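Local structure of flagellar hook-associated protein 3 (Bacillus cereus, 5ZIY) at residues A[44-48]-A[82-86]; A[49-53]-A[169-173]; A[139-143]-A[172-176]; A[146-150]-A[165-169]. The protein probably forms part of the junction between the flagellar hook and the filament, as a hook-associated protein related to flagellin. All coordinates share one frame; numbering follows the deposited sequence.

Interaction 1 (A[44-48]-A[82-86]); sequences GVLKS and QVVYL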
loop_
_atom_site.group_PDB
_atom_site.type_symbol
_atom_site.label_atom_id
_atom_site.label_comp_id
_atom_site.label_asym_id
_atom_site.label_seq_id
_atom_site.Cartn_x
_atom_site.Cartn_y
_atom_site.Cartn_z
ATOM N N GLY A 44 1.256 -7.805 -2.253
ATOM C CA GLY A 44 2.426 -8.484 -1.828
ATOM C C GLY A 44 2.375 -8.749 -0.326
ATOM O O GLY A 44 2.800 -9.819 0.105
ATOM N N VAL A 45 1.861 -7.790 0.458
ATOM C CA VAL A 45 1.654 -8.002 1.886
ATOM C C VAL A 45 0.570 -9.062 2.137
ATOM O O VAL A 45 0.785 -9.951 2.930
ATOM C CB VAL A 45 1.337 -6.697 2.641
ATOM C CG1 VAL A 45 1.123 -6.978 4.178
ATOM C CG2 VAL A 45 2.504 -5.617 2.445
ATOM N N LEU A 46 -0.568 -8.985 1.437
ATOM C CA LEU A 46 -1.655 -9.960 1.577
ATOM C C LEU A 46 -1.139 -11.389 1.376
ATOM O O LEU A 46 -1.453 -12.279 2.128
ATOM C CB LEU A 46 -2.755 -9.658 0.576
ATOM C CG LEU A 46 -4.186 -10.229 0.741
ATOM C CD1 LEU A 46 -5.206 -9.337 -0.020
ATOM C CD2 LEU A 46 -4.312 -11.620 0.205
ATOM N N LYS A 47 -0.321 -11.577 0.355
ATOM C CA LYS A 47 0.279 -12.873 0.017
ATOM C C LYS A 47 1.211 -13.335 1.135
ATOM O O LYS A 47 1.206 -14.515 1.518
ATOM C CB LYS A 47 1.100 -12.682 -1.269
ATOM C CG LYS A 47 1.072 -13.747 -2.261
ATOM C CD LYS A 47 1.244 -13.137 -3.670
ATOM C CE LYS A 47 1.697 -14.188 -4.675
ATOM N NZ LYS A 47 2.041 -13.553 -5.977
ATOM N N SER A 48 2.029 -12.402 1.658
ATOM C CA SER A 48 2.908 -12.735 2.756
ATOM C C SER A 48 2.135 -13.179 4.033
ATOM O O SER A 48 2.497 -14.148 4.716
ATOM C CB SER A 48 3.824 -11.539 3.076
ATOM O OG SER A 48 4.692 -11.300 1.973
ATOM N N GLN A 82 10.432 -9.490 4.127
ATOM C CA GLN A 82 9.818 -9.103 2.862
ATOM C C GLN A 82 8.770 -8.031 3.142
ATOM O O GLN A 82 8.649 -7.054 2.394
ATOM C CB GLN A 82 9.180 -10.329 2.208
ATOM C CG GLN A 82 8.246 -10.063 1.032
ATOM C CD GLN A 82 8.991 -9.672 -0.235
ATOM O OE1 GLN A 82 10.172 -9.294 -0.197
ATOM N NE2 GLN A 82 8.305 -9.789 -1.384
ATOM N N VAL A 83 8.023 -8.193 4.248
ATOM C CA VAL A 83 6.956 -7.247 4.569
ATOM C C VAL A 83 7.510 -5.892 4.984
ATOM O O VAL A 83 6.920 -4.860 4.663
ATOM C CB VAL A 83 6.004 -7.800 5.675
ATOM C CG1 VAL A 83 5.018 -6.742 6.128
ATOM C CG2 VAL A 83 5.262 -9.027 5.130
ATOM N N VAL A 84 8.618 -5.894 5.725
ATOM C CA VAL A 84 9.309 -4.656 6.048
ATOM C C VAL A 84 9.805 -3.958 4.737
ATOM O O VAL A 84 9.618 -2.779 4.578
ATOM C CB VAL A 84 10.467 -4.873 7.035
ATOM C CG1 VAL A 84 11.271 -3.587 7.205
ATOM C CG2 VAL A 84 9.965 -5.280 8.387
ATOM N N TYR A 85 10.406 -4.699 3.818
ATOM C CA TYR A 85 10.771 -4.163 2.493
ATOM C C TYR A 85 9.574 -3.510 1.807
ATOM O O TYR A 85 9.656 -2.361 1.393
ATOM C CB TYR A 85 11.381 -5.279 1.647
ATOM C CG TYR A 85 11.438 -5.124 0.134
ATOM C CD1 TYR A 85 12.410 -4.329 -0.508
ATOM C CD2 TYR A 85 10.581 -5.875 -0.674
ATOM C CE1 TYR A 85 12.467 -4.254 -1.929
ATOM C CE2 TYR A 85 10.634 -5.809 -2.066
ATOM C CZ TYR A 85 11.555 -5.001 -2.692
ATOM O OH TYR A 85 11.528 -5.007 -4.104
ATOM N N LEU A 86 8.444 -4.212 1.800
ATOM C CA LEU A 86 7.236 -3.748 1.169
ATOM C C LEU A 86 6.672 -2.520 1.898
ATOM O O LEU A 86 6.193 -1.595 1.279
ATOM C CB LEU A 86 6.166 -4.880 1.051
ATOM C CG LEU A 86 6.378 -6.099 0.153
ATOM C CD1 LEU A 86 5.288 -7.198 0.431
ATOM C CD2 LEU A 86 6.408 -5.806 -1.412
HETATM O O HOH W 1 5.123 -11.074 -1.004
#
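Leu86 drives its CD1 methyl against the backbone of Gly44 and Val45, the tightest part of the contact between residues 44-48 and 82-86. CD1 lies 3.4 Å from Gly44 C and 3.5 Å from Val45 N; Gly44 has no side chain, and the methyl lies directly on its backbone. Val45 and Leu86 lie alongside each other with their tips running opposite ways, Val45 CG2 resting 3.8 Å from Leu86 CD1. One turn away Ser48 turns its CB, not its hydroxyl, to Val83, and Ser48 CB sits 3.5 Å from Val83 CG2. Helices 8-60 and 67-87 run antiparallel here, their short axes 9.8 Å apart at an angle of 164°, as neighbours in an up-and-down helical bundle; both segments belong to the flagellin-type N-terminal helical region. Val45 and Val83 are buried on the bundle side, where Val45 touches Ile176 and Val83 touches Val143 and Leu147. The margin at Gln82 is looser and wet. Gln82, exposed, has its chain bent at chi2 (74°), and its CG passes 3.9 Å from Ser48 OG while its amide turns to a water. That water donates to Gly44 O at 2.9 Å and accepts only a weak bond from Gln82 NE2, 3.5 Å away.

Interaction 2 (A[49-53]-A[169-173]); sequences LTRAD and NKQNL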
loop_
_atom_site.group_PDB
_atom_site.type_symbol
_atom_site.label_atom_id
_atom_site.label_comp_id
_atom_site.label_asym_id
_atom_site.label_seq_id
_atom_site.Cartn_x
_atom_site.Cartn_y
_atom_site.Cartn_z
ATOM N N LEU A 49 1.070 -12.469 4.366
ATOM C CA LEU A 49 0.362 -12.748 5.621
ATOM C C LEU A 49 -0.402 -14.056 5.487
ATOM O O LEU A 49 -0.483 -14.836 6.425
ATOM C CB LEU A 49 -0.546 -11.587 6.044
ATOM C CG LEU A 49 0.228 -10.312 6.369
ATOM C CD1 LEU A 49 -0.762 -9.256 6.918
ATOM C CD2 LEU A 49 1.393 -10.544 7.379
ATOM N N THR A 50 -0.927 -14.289 4.290
ATOM C CA THR A 50 -1.550 -15.549 3.928
ATOM C C THR A 50 -0.603 -16.701 4.179
ATOM O O THR A 50 -0.967 -17.670 4.824
ATOM C CB THR A 50 -1.987 -15.541 2.430
ATOM O OG1 THR A 50 -3.063 -14.614 2.274
ATOM C CG2 THR A 50 -2.431 -16.942 1.970
ATOM N N ARG A 51 0.621 -16.587 3.686
ATOM C CA ARG A 51 1.623 -17.631 3.897
ATOM C C ARG A 51 1.984 -17.770 5.376
ATOM O O ARG A 51 2.164 -18.865 5.859
ATOM C CB ARG A 51 2.858 -17.358 3.035
ATOM C CG ARG A 51 4.029 -18.335 3.213
ATOM C CD ARG A 51 3.799 -19.677 2.596
ATOM N NE ARG A 51 4.968 -20.549 2.750
ATOM C CZ ARG A 51 4.930 -21.879 2.719
ATOM N NH1 ARG A 51 3.774 -22.509 2.539
ATOM N NH2 ARG A 51 6.042 -22.588 2.892
ATOM N N ALA A 52 2.061 -16.645 6.082
ATOM C CA ALA A 52 2.338 -16.634 7.536
ATOM C C ALA A 52 1.265 -17.387 8.282
ATOM O O ALA A 52 1.590 -18.170 9.178
ATOM C CB ALA A 52 2.443 -15.192 8.082
ATOM N N ASP A 53 0.001 -17.121 7.932
ATOM C CA ASP A 53 -1.164 -17.843 8.492
ATOM C C ASP A 53 -1.048 -19.366 8.263
ATOM O O ASP A 53 -1.195 -20.159 9.187
ATOM C CB ASP A 53 -2.464 -17.330 7.837
ATOM C CG ASP A 53 -3.706 -18.097 8.272
ATOM O OD1 ASP A 53 -4.126 -17.882 9.423
ATOM O OD2 ASP A 53 -4.302 -18.890 7.469
ATOM N N ASN A 169 -2.797 -12.011 13.462
ATOM C CA ASN A 169 -2.469 -11.944 12.031
ATOM C C ASN A 169 -3.720 -11.927 11.153
ATOM O O ASN A 169 -3.717 -11.267 10.104
ATOM C CB ASN A 169 -1.511 -13.074 11.608
ATOM C CG ASN A 169 -1.094 -12.970 10.143
ATOM O OD1 ASN A 169 -0.424 -12.015 9.765
ATOM N ND2 ASN A 169 -1.470 -13.947 9.328
ATOM N N LYS A 170 -4.775 -12.637 11.551
ATOM C CA LYS A 170 -6.022 -12.602 10.783
ATOM C C LYS A 170 -6.625 -11.184 10.781
ATOM O O LYS A 170 -7.000 -10.681 9.736
ATOM C CB LYS A 170 -7.063 -13.617 11.296
ATOM C CG LYS A 170 -6.764 -15.082 10.958
ATOM C CD LYS A 170 -7.996 -15.977 11.151
ATOM C CE LYS A 170 -7.807 -17.402 10.593
ATOM N NZ LYS A 170 -7.455 -18.368 11.662
ATOM N N GLN A 171 -6.720 -10.556 11.946
ATOM C CA GLN A 171 -7.194 -9.158 12.049
ATOM C C GLN A 171 -6.310 -8.158 11.317
ATOM O O GLN A 171 -6.812 -7.229 10.693
ATOM C CB GLN A 171 -7.325 -8.743 13.507
ATOM C CG GLN A 171 -8.474 -9.457 14.207
ATOM C CD GLN A 171 -8.520 -9.160 15.685
ATOM O OE1 GLN A 171 -7.531 -8.709 16.266
ATOM N NE2 GLN A 171 -9.668 -9.423 16.311
ATOM N N ASN A 172 -4.999 -8.354 11.364
ATOM C CA ASN A 172 -4.092 -7.507 10.585
ATOM C C ASN A 172 -4.329 -7.642 9.088
ATOM O O ASN A 172 -4.427 -6.652 8.387
ATOM C CB ASN A 172 -2.646 -7.847 10.894
ATOM C CG ASN A 172 -2.266 -7.581 12.333
ATOM O OD1 ASN A 172 -2.879 -6.765 13.016
ATOM N ND2 ASN A 172 -1.209 -8.261 12.789
ATOM N N LEU A 173 -4.465 -8.881 8.623
ATOM C CA LEU A 173 -4.708 -9.177 7.216
ATOM C C LEU A 173 -6.027 -8.542 6.726
ATOM O O LEU A 173 -6.075 -7.983 5.618
ATOM C CB LEU A 173 -4.748 -10.690 7.014
ATOM C CG LEU A 173 -5.014 -11.252 5.628
ATOM C CD1 LEU A 173 -4.120 -10.574 4.624
ATOM C CD2 LEU A 173 -4.810 -12.755 5.635
HETATM O O HOH W 2 -3.220 -15.787 10.667
#
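Asn169 reaches from helix 162-204 to the backbone of helix 8-60, where its amide lies beside Leu49. With CG anti to the backbone N (chi1 -177°), the side chain is carried across the gap between the helices. Its CB lies 3.8 Å or more from residues 49-53 and packs instead on Met150 of helix 137-155, while beyond CG the two amide atoms divide the work. OD1 is set among the aliphatic atoms of Leu49, 3.3 Å from Leu49 CD2 and 3.7 Å from Leu49 CB. ND2 donates to Leu49 O at 3.2 Å, with an N-H...O angle of 154°; the acceptor is close to the amide plane, yet the nitrogen approaches from above the carbonyl plane, 42° out of it. Leu49 O also takes the helical bond from Asp53 N, so two donors hold it. A water further links the two side chains, accepting from Asn169 ND2 at 2.9 Å and donating to Asp53 OD1 at 2.6 Å. Toward the outside, Lys170 crosses the same carboxylate, its NZ 4.0 Å from Asp53 OD1, too far for a salt bridge but probably a mild attraction. One turn on from Asn169, Leu173 CD1 meets Leu49 CB, and Leu49 also packs on Val143 and Leu147. A buried asparagine bonded to a carbonyl of the facing helix thus joins the antiparallel helices 8-60 and 162-204 within the helical bundle.

Interaction 3 (A[139-143]-A[172-176]); sequences LLSPV and NLDGI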
loop_
_atom_site.group_PDB
_atom_site.type_symbol
_atom_site.label_atom_id
_atom_site.label_comp_id
_atom_site.label_asym_id
_atom_site.label_seq_id
_atom_site.Cartn_x
_atom_site.Cartn_y
_atom_site.Cartn_z
ATOM N N LEU A 139 -1.720 0.782 10.054
ATOM C CA LEU A 139 -2.016 -0.328 9.165
ATOM C C LEU A 139 -0.920 -1.386 9.260
ATOM O O LEU A 139 -1.199 -2.583 9.232
ATOM C CB LEU A 139 -2.112 0.198 7.730
ATOM C CG LEU A 139 -2.473 -0.761 6.594
ATOM C CD1 LEU A 139 -4.003 -1.040 6.556
ATOM C CD2 LEU A 139 -1.929 -0.181 5.295
ATOM N N LEU A 140 0.338 -0.942 9.359
ATOM C CA LEU A 140 1.498 -1.852 9.145
ATOM C C LEU A 140 2.369 -2.091 10.374
ATOM O O LEU A 140 2.993 -3.155 10.485
ATOM C CB LEU A 140 2.358 -1.359 7.977
ATOM C CG LEU A 140 1.677 -1.464 6.614
ATOM C CD1 LEU A 140 2.445 -0.658 5.584
ATOM C CD2 LEU A 140 1.514 -2.931 6.115
ATOM N N SER A 141 2.394 -1.168 11.333
ATOM C CA SER A 141 3.109 -1.479 12.564
ATOM C C SER A 141 2.584 -2.746 13.212
ATOM O O SER A 141 3.364 -3.581 13.646
ATOM C CB SER A 141 3.119 -0.306 13.563
ATOM O OG SER A 141 3.980 0.663 13.065
ATOM N N PRO A 142 1.260 -2.937 13.237
ATOM C CA PRO A 142 0.893 -4.166 13.946
ATOM C C PRO A 142 1.116 -5.426 13.100
ATOM O O PRO A 142 1.353 -6.504 13.663
ATOM C CB PRO A 142 -0.606 -3.960 14.338
ATOM C CG PRO A 142 -0.953 -2.570 14.025
ATOM C CD PRO A 142 0.099 -2.061 12.999
ATOM N N VAL A 143 1.061 -5.295 11.775
ATOM C CA VAL A 143 1.412 -6.372 10.895
ATOM C C VAL A 143 2.784 -6.884 11.208
ATOM O O VAL A 143 2.971 -8.077 11.420
ATOM C CB VAL A 143 1.370 -5.950 9.432
ATOM C CG1 VAL A 143 1.963 -7.027 8.552
ATOM C CG2 VAL A 143 -0.065 -5.702 9.039
ATOM N N ASN A 172 -4.999 -8.354 11.364
ATOM C CA ASN A 172 -4.092 -7.507 10.585
ATOM C C ASN A 172 -4.329 -7.642 9.088
ATOM O O ASN A 172 -4.427 -6.652 8.387
ATOM C CB ASN A 172 -2.646 -7.847 10.894
ATOM C CG ASN A 172 -2.266 -7.581 12.333
ATOM O OD1 ASN A 172 -2.879 -6.765 13.016
ATOM N ND2 ASN A 172 -1.209 -8.261 12.789
ATOM N N LEU A 173 -4.465 -8.881 8.623
ATOM C CA LEU A 173 -4.708 -9.177 7.216
ATOM C C LEU A 173 -6.027 -8.542 6.726
ATOM O O LEU A 173 -6.075 -7.983 5.618
ATOM C CB LEU A 173 -4.748 -10.690 7.014
ATOM C CG LEU A 173 -5.014 -11.252 5.628
ATOM C CD1 LEU A 173 -4.120 -10.574 4.624
ATOM C CD2 LEU A 173 -4.810 -12.755 5.635
ATOM N N ASP A 174 -7.071 -8.606 7.550
ATOM C CA ASP A 174 -8.348 -7.952 7.217
ATOM C C ASP A 174 -8.149 -6.444 7.062
ATOM O O ASP A 174 -8.766 -5.797 6.239
ATOM C CB ASP A 174 -9.385 -8.177 8.319
ATOM C CG ASP A 174 -9.820 -9.629 8.449
ATOM O OD1 ASP A 174 -9.631 -10.416 7.490
ATOM O OD2 ASP A 174 -10.375 -9.977 9.522
ATOM N N GLY A 175 -7.324 -5.868 7.903
ATOM C CA GLY A 175 -6.897 -4.480 7.711
ATOM C C GLY A 175 -6.219 -4.264 6.351
ATOM O O GLY A 175 -6.469 -3.276 5.696
ATOM N N ILE A 176 -5.397 -5.195 5.904
ATOM C CA ILE A 176 -4.701 -5.008 4.616
ATOM C C ILE A 176 -5.679 -5.231 3.454
ATOM O O ILE A 176 -5.627 -4.542 2.435
ATOM C CB ILE A 176 -3.544 -6.014 4.437
ATOM C CG1 ILE A 176 -2.429 -5.750 5.475
ATOM C CG2 ILE A 176 -3.082 -6.038 2.953
ATOM C CD1 ILE A 176 -1.689 -4.405 5.343
HETATM O O HOH W 3 -3.504 -4.004 9.152
HETATM O O HOH W 4 0.608 -9.785 11.098
#
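Ile176 sends its CD1 methyl between Leu139 and Leu140, lying 3.9 Å from Leu139 CG and 3.6 Å from Leu140 CD2. Both of its torsions are near -65°, which folds the chain so that CD1 is delivered to helix 137-155 although the CB itself points neither at that helix nor away from it. The two leucines meet it through different conformations. Leu139 places CG on the side opposite its backbone N (chi1 -178°) and lies nearly perpendicular to Ile176, while its CD1 goes on to Gly175 O at 3.4 Å, over backbone that carries no side chain. Leu140 instead has CG beside its backbone N, opposite the carbonyl carbon (chi1 -68°); its CB is directed away from helix 162-204, and only its CD2 comes back to the isoleucine. Its other neighbours include Phe97 and Phe107. Segments 139-143 and 172-176 are antiparallel members of the helical bundle, inclined at 151°, and the first is kinked at Pro142, where the nitrogens of Pro142 and Val143 have no bond to the preceding turn. The asparagine opposite this kink is Asn172. Its CB passes Val143 CG2 at 3.8 Å, while OD1 rests 3.8 Å from Pro142 CB. Asn172 ND2 donates to a water that in turn donates to Val143 O, and it makes a weak hydrogen bond with Thr146. A second water donates both to Leu139 O, at 2.7 Å, and to Asn172 O, at 2.9 Å, bridging the two backbones between the apolar layer and the amide.

Interaction 4 (A[146-150]-A[165-169]); sequences TLKQM and LLEEN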
loop_
_atom_site.group_PDB
_atom_site.type_symbol
_atom_site.label_atom_id
_atom_site.label_comp_id
_atom_site.label_asym_id
_atom_site.label_seq_id
_atom_site.Cartn_x
_atom_site.Cartn_y
_atom_site.Cartn_z
ATOM N N THR A 146 3.356 -8.328 14.917
ATOM C CA THR A 146 2.803 -9.673 14.998
ATOM C C THR A 146 3.743 -10.680 14.299
ATOM O O THR A 146 4.048 -11.709 14.868
ATOM C CB THR A 146 1.387 -9.749 14.410
ATOM O OG1 THR A 146 0.532 -8.842 15.129
ATOM C CG2 THR A 146 0.807 -11.187 14.510
ATOM N N LEU A 147 4.233 -10.361 13.091
ATOM C CA LEU A 147 5.114 -11.313 12.378
ATOM C C LEU A 147 6.377 -11.564 13.248
ATOM O O LEU A 147 6.852 -12.690 13.372
ATOM C CB LEU A 147 5.517 -10.803 10.977
ATOM C CG LEU A 147 4.428 -10.833 9.890
ATOM C CD1 LEU A 147 4.973 -10.157 8.567
ATOM C CD2 LEU A 147 3.905 -12.236 9.646
ATOM N N LYS A 148 6.896 -10.513 13.860
ATOM C CA LYS A 148 8.088 -10.666 14.690
ATOM C C LYS A 148 7.879 -11.567 15.912
ATOM O O LYS A 148 8.718 -12.398 16.211
ATOM C CB LYS A 148 8.646 -9.313 15.082
ATOM C CG LYS A 148 9.975 -9.425 15.788
ATOM C CD LYS A 148 10.382 -8.140 16.391
ATOM C CE LYS A 148 11.707 -8.271 17.146
ATOM N NZ LYS A 148 11.407 -8.345 18.588
ATOM N N GLN A 149 6.759 -11.420 16.603
ATOM C CA GLN A 149 6.450 -12.300 17.721
ATOM C C GLN A 149 6.156 -13.742 17.227
ATOM O O GLN A 149 6.351 -14.707 17.972
ATOM C CB GLN A 149 5.262 -11.774 18.541
ATOM C CG GLN A 149 5.415 -10.373 19.116
ATOM C CD GLN A 149 4.081 -9.852 19.687
ATOM O OE1 GLN A 149 3.501 -10.468 20.599
ATOM N NE2 GLN A 149 3.572 -8.734 19.128
ATOM N N MET A 150 5.667 -13.869 15.987
ATOM C CA MET A 150 5.390 -15.179 15.380
ATOM C C MET A 150 6.703 -15.921 15.182
ATOM O O MET A 150 6.855 -17.031 15.624
ATOM C CB MET A 150 4.677 -15.031 14.041
ATOM C CG MET A 150 3.154 -14.912 14.121
ATOM S SD MET A 150 2.399 -14.804 12.457
ATOM C CE MET A 150 0.702 -15.312 12.758
ATOM N N LEU A 165 -1.473 -15.253 18.285
ATOM C CA LEU A 165 -0.839 -14.570 17.198
ATOM C C LEU A 165 -1.515 -14.897 15.865
ATOM O O LEU A 165 -1.526 -14.048 14.968
ATOM C CB LEU A 165 0.643 -14.905 17.167
ATOM C CG LEU A 165 1.438 -14.367 18.371
ATOM C CD1 LEU A 165 2.839 -14.963 18.379
ATOM C CD2 LEU A 165 1.492 -12.844 18.334
ATOM N N LEU A 166 -2.059 -16.118 15.747
ATOM C CA LEU A 166 -2.833 -16.526 14.569
ATOM C C LEU A 166 -4.006 -15.575 14.385
ATOM O O LEU A 166 -4.252 -15.101 13.293
ATOM C CB LEU A 166 -3.351 -17.967 14.711
ATOM C CG LEU A 166 -4.171 -18.588 13.579
ATOM C CD1 LEU A 166 -3.275 -18.856 12.402
ATOM C CD2 LEU A 166 -4.908 -19.883 13.988
ATOM N N GLU A 167 -4.729 -15.306 15.470
ATOM C CA GLU A 167 -5.872 -14.372 15.424
ATOM C C GLU A 167 -5.414 -12.946 15.159
ATOM O O GLU A 167 -6.059 -12.230 14.403
ATOM C CB GLU A 167 -6.720 -14.424 16.711
ATOM C CG GLU A 167 -8.044 -15.186 16.564
ATOM C CD GLU A 167 -9.099 -14.478 15.683
ATOM O OE1 GLU A 167 -9.064 -13.237 15.536
ATOM O OE2 GLU A 167 -9.996 -15.176 15.160
ATOM N N GLU A 168 -4.324 -12.530 15.801
ATOM C CA GLU A 168 -3.757 -11.192 15.541
ATOM C C GLU A 168 -3.448 -11.012 14.052
ATOM O O GLU A 168 -3.793 -9.983 13.458
ATOM C CB GLU A 168 -2.467 -10.942 16.311
ATOM C CG GLU A 168 -2.654 -10.408 17.720
ATOM C CD GLU A 168 -1.344 -9.934 18.320
ATOM O OE1 GLU A 168 -0.298 -9.959 17.621
ATOM O OE2 GLU A 168 -1.358 -9.544 19.503
ATOM N N ASN A 169 -2.797 -12.011 13.462
ATOM C CA ASN A 169 -2.469 -11.944 12.031
ATOM C C ASN A 169 -3.720 -11.927 11.153
ATOM O O ASN A 169 -3.717 -11.267 10.104
ATOM C CB ASN A 169 -1.511 -13.074 11.608
ATOM C CG ASN A 169 -1.094 -12.970 10.143
ATOM O OD1 ASN A 169 -0.424 -12.015 9.765
ATOM N ND2 ASN A 169 -1.470 -13.947 9.328
#
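Segments 146-150 and 165-169 run antiparallel at 154°, their axes 9.9 Å apart, with Thr146 and Asn169 the pair whose CA atoms are nearest. They belong to the helical hairpin in which helices 137-155 and 162-204 follow one another in the bundle. Leu165 makes the largest contribution to the buried area: its CD1 lies 3.5 Å from Gln149 O, its CD2 lies against the Gln149 side chain, set roughly square to it, and its CB faces Met150 CG at 3.9 Å. Glu168, extended beyond CG, crosses Thr146 on the outer side, bringing Glu168 OE1 to 2.9 Å from Thr146 OG1; the hydroxyl proton may instead serve Pro142 O, so this bond is not settled. Thr146 CG2, opposite its own backbone N, lies between Glu168 OE1, 3.5 Å away, and Leu165 O, at 3.7 Å. On the inner side Leu147 and Met150 also touch helices 8-60 and 67-87. The extended Met150 chain (chi2 -178°) carries its methyl right across to the facing helix, where Met150 CE lies 3.4 Å from both Leu165 O and Asn169 CB.

All four contacts belong to one bundle of antiparallel helices. Interactions 2, 3 and 4 share helix 162-204, with interactions 3 and 4 joining it to the same partner, helix 137-155; interactions 1 and 2 follow one another along helix 8-60. Interaction 4 is the buried contact, combining leucine and methionine packing with an unsettled hydroxyl-carboxylate pair at its edge. The other three are partly buried, and bound water joins polar groups in each. Interaction 1 is otherwise apolar, interaction 2 has a direct amide-to-carbonyl bond, and interaction 3 pairs apolar packing round Ile176 with water bridges. The inner faces of interactions 1, 2 and 3 meet, Leu49 also reaching Ile176, and a weak Asn172-Thr146 hydrogen bond connects interactions 2 and 3 with interaction 4.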